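PDB 4D05: Atp-dependent DNA ligase from Psychromonas sp., which probably seals breaks in the DNA backbone using ATP, by way of an enzyme-adenylate intermediate, with a compact, minimal-type ligase architecture. Local coordinates for residues E153-H158 against M173-F178. Sequence-based numbering, arbitrary orientation. Where two conformers were deposited one is given.
Sequences EGLMLH and MKLKKF. With AMP (adenosine monophosphate), chain H; SO4 (sulfate ion), chain F.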
loop_
_atom_site.group_PDB
_atom_site.type_symbol
_atom_site.label_atom_id
_atom_site.label_comp_id
_atom_site.label_asym_id
_atom_site.label_seq_id
_atom_site.Cartn_x
_atom_site.Cartn_y
_atom_site.Cartn_z
ATOM N N GLU A 153 2.669 -6.266 4.543
ATOM C CA GLU A 153 1.496 -5.509 4.121
ATOM C C GLU A 153 0.875 -6.020 2.814
ATOM O O GLU A 153 -0.330 -5.965 2.614
ATOM C CB GLU A 153 1.881 -4.017 3.996
ATOM C CG GLU A 153 0.734 -3.041 4.061
ATOM C CD GLU A 153 0.201 -2.814 5.476
ATOM O OE1 GLU A 153 0.543 -3.583 6.392
ATOM O OE2 GLU A 153 -0.572 -1.856 5.680
ATOM N N GLY A 154 1.715 -6.508 1.912
ATOM C CA GLY A 154 1.244 -6.905 0.604
ATOM C C GLY A 154 2.401 -6.924 -0.379
ATOM O O GLY A 154 3.563 -7.044 0.034
ATOM N N LEU A 155 2.066 -6.831 -1.668
ATOM C CA LEU A 155 3.075 -6.846 -2.729
ATOM C C LEU A 155 2.929 -5.643 -3.646
ATOM O O LEU A 155 1.871 -5.019 -3.717
ATOM C CB LEU A 155 2.924 -8.127 -3.578
ATOM C CG LEU A 155 3.092 -9.425 -2.811
ATOM C CD1 LEU A 155 2.755 -10.639 -3.695
ATOM C CD2 LEU A 155 4.485 -9.494 -2.312
HETATM N N MSE A 156 4.006 -5.319 -4.349
HETATM C CA MSE A 156 3.990 -4.373 -5.432
HETATM C C MSE A 156 4.515 -5.034 -6.694
HETATM O O MSE A 156 5.403 -5.861 -6.621
HETATM C CB MSE A 156 4.910 -3.166 -5.125
HETATM C CG MSE A 156 4.581 -2.425 -3.822
HETATM SE SE MSE A 156 2.900 -1.399 -3.930
HETATM C CE MSE A 156 3.289 -0.392 -5.575
ATOM N N LEU A 157 3.955 -4.639 -7.843
ATOM C CA LEU A 157 4.343 -5.138 -9.140
ATOM C C LEU A 157 4.785 -3.950 -10.012
ATOM O O LEU A 157 4.096 -2.934 -10.085
ATOM C CB LEU A 157 3.174 -5.831 -9.825
ATOM C CG LEU A 157 2.761 -7.197 -9.227
ATOM C CD1 LEU A 157 1.858 -7.057 -8.003
ATOM C CD2 LEU A 157 2.054 -8.028 -10.242
ATOM N N HIS A 158 5.904 -4.110 -10.708
ATOM C CA HIS A 158 6.396 -3.029 -11.569
ATOM C C HIS A 158 6.896 -3.628 -12.873
ATOM O O HIS A 158 7.776 -4.480 -12.877
ATOM C CB HIS A 158 7.507 -2.293 -10.831
ATOM C CG HIS A 158 7.853 -0.961 -11.418
ATOM N ND1 HIS A 158 8.606 -0.036 -10.730
ATOM C CD2 HIS A 158 7.578 -0.406 -12.615
ATOM C CE1 HIS A 158 8.735 1.055 -11.459
ATOM N NE2 HIS A 158 8.151 0.847 -12.627
HETATM N N MSE A 173 1.738 -1.414 -9.796
HETATM C CA MSE A 173 0.485 -1.814 -9.153
HETATM C C MSE A 173 0.657 -2.314 -7.709
HETATM O O MSE A 173 1.628 -2.983 -7.391
HETATM C CB MSE A 173 -0.171 -2.918 -9.962
HETATM C CG MSE A 173 -0.641 -2.487 -11.327
HETATM SE SE MSE A 173 -1.292 -3.985 -12.395
HETATM C CE MSE A 173 0.427 -4.676 -12.896
ATOM N N LYS A 174 -0.330 -1.983 -6.876
ATOM C CA LYS A 174 -0.415 -2.458 -5.506
ATOM C C LYS A 174 -1.227 -3.718 -5.504
ATOM O O LYS A 174 -2.272 -3.773 -6.123
ATOM C CB LYS A 174 -1.191 -1.474 -4.594
ATOM C CG LYS A 174 -0.713 -0.090 -4.616
ATOM C CD LYS A 174 -1.673 0.838 -3.817
ATOM C CE LYS A 174 -1.031 2.173 -3.661
ATOM N NZ LYS A 174 -1.723 2.984 -2.637
ATOM N N LEU A 175 -0.796 -4.692 -4.717
ATOM C CA LEU A 175 -1.582 -5.912 -4.513
ATOM C C LEU A 175 -1.698 -6.198 -3.023
ATOM O O LEU A 175 -0.728 -6.576 -2.351
ATOM C CB LEU A 175 -0.930 -7.082 -5.258
ATOM C CG LEU A 175 -1.529 -8.448 -4.960
ATOM C CD1 LEU A 175 -3.007 -8.501 -5.232
ATOM C CD2 LEU A 175 -0.796 -9.502 -5.796
ATOM N N LYS A 176 -2.903 -6.004 -2.489
ATOM C CA LYS A 176 -3.181 -6.375 -1.104
ATOM C C LYS A 176 -4.289 -7.408 -1.145
ATOM O O LYS A 176 -4.972 -7.565 -2.168
ATOM C CB LYS A 176 -3.580 -5.147 -0.270
ATOM C CG LYS A 176 -2.410 -4.177 -0.055
ATOM C CD LYS A 176 -2.742 -3.007 0.847
ATOM C CE LYS A 176 -2.731 -3.430 2.311
ATOM N NZ LYS A 176 -2.646 -2.246 3.253
ATOM N N LYS A 177 -4.475 -8.122 -0.051
ATOM C CA LYS A 177 -5.549 -9.110 -0.006
ATOM C C LYS A 177 -6.911 -8.517 -0.163
ATOM O O LYS A 177 -7.813 -9.135 -0.764
ATOM C CB LYS A 177 -5.476 -9.926 1.284
ATOM C CG LYS A 177 -4.464 -11.052 1.144
ATOM C CD LYS A 177 -4.808 -12.239 1.924
ATOM C CE LYS A 177 -3.735 -13.313 1.740
ATOM N NZ LYS A 177 -3.948 -14.378 2.737
ATOM N N PHE A 178 -7.071 -7.309 0.348
ATOM C CA PHE A 178 -8.317 -6.621 0.213
ATOM C C PHE A 178 -8.163 -5.110 0.317
ATOM O O PHE A 178 -7.101 -4.570 0.664
ATOM C CB PHE A 178 -9.298 -7.105 1.290
ATOM C CG PHE A 178 -8.782 -6.937 2.668
ATOM C CD1 PHE A 178 -8.870 -5.710 3.306
ATOM C CD2 PHE A 178 -8.189 -8.004 3.334
ATOM C CE1 PHE A 178 -8.377 -5.548 4.605
ATOM C CE2 PHE A 178 -7.692 -7.847 4.620
ATOM C CZ PHE A 178 -7.787 -6.611 5.257
HETATM P P AMP H . -0.134 1.318 0.234
HETATM O O1P AMP H . -1.490 1.391 -0.408
HETATM O O2P AMP H . 0.202 1.888 1.600
HETATM O "O5'" AMP H . 0.910 1.796 -0.861
HETATM C "C5'" AMP H . 2.257 1.648 -0.476
HETATM C "C4'" AMP H . 2.941 2.935 -0.823
HETATM O "O4'" AMP H . 4.318 2.875 -0.524
HETATM C "C3'" AMP H . 2.783 3.136 -2.292
HETATM O "O3'" AMP H . 2.438 4.524 -2.426
HETATM C "C2'" AMP H . 4.141 2.836 -2.858
HETATM O "O2'" AMP H . 4.221 3.863 -3.850
HETATM C "C1'" AMP H . 5.148 2.837 -1.669
HETATM N N9 AMP H . 5.854 1.516 -1.541
HETATM C C8 AMP H . 6.026 0.701 -0.463
HETATM N N7 AMP H . 6.694 -0.441 -0.767
HETATM C C5 AMP H . 7.007 -0.316 -2.077
HETATM C C6 AMP H . 7.663 -1.174 -3.067
HETATM N N6 AMP H . 8.168 -2.358 -2.689
HETATM N N1 AMP H . 7.764 -0.684 -4.308
HETATM C C2 AMP H . 7.217 0.474 -4.701
HETATM N N3 AMP H . 6.594 1.298 -3.877
HETATM C C4 AMP H . 6.458 0.950 -2.574
HETATM S S SO4 F . -0.252 6.286 -2.718
HETATM O O1 SO4 F . -0.467 5.400 -1.568
HETATM O O2 SO4 F . 0.936 7.140 -2.526
HETATM O O3 SO4 F . -0.018 5.498 -3.935
HETATM O O4 SO4 F . -1.436 7.142 -2.897
HETATM O O HOH W 1 -2.689 -7.619 2.118
#
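Leu155 pairs with Leu175, and Leu157 with Met173, as hydrogen-bonded pairs of an antiparallel ladder joining motifs IV (EGLM) and V (KLKK) of the nucleotidyltransferase fold of DNA ligases. Four backbone bonds set the register; the straightest, Leu155 N to Leu175 O, has an N-H...O angle of 179°. Between them, Met156 and Lys174 form a non-hydrogen-bonded pair whose side chains run side by side on the AMP face.

Lys174 can be traced along its length. CB lies 4.1 Å from SE of Met156, a selenomethionine, and CG is 3.9 Å from the same SE. CG is anti to the carbonyl carbon (chi1 -53°) and the chain beyond is extended, which carries CD past the selenium to 3.5 Å from AMP O1P. CE reaches both O1P and O5', and NZ donates a hydrogen bond to AMP O1P (2.7 Å) and another to O1 of a sulfate, probably from the crystallisation liquor (2.9 Å). With alanine in place of Lys174, AMP O1P would probably lose this cationic donor, and the Met156 selenium its contact with CG, though not with CB.

On the opposite face, Leu155 and Leu175 both pack on Leu140 and Leu144 of helix 137-149. Where motif IV begins, Lys176 NZ makes a salt bridge to OE2 of Glu153 in the modelled conformer, one of two (3.2 Å), approaching from above the carboxylate, 47° out of its plane. On the nucleotide side, Met156 CG rests against adenine C6 (3.4 Å).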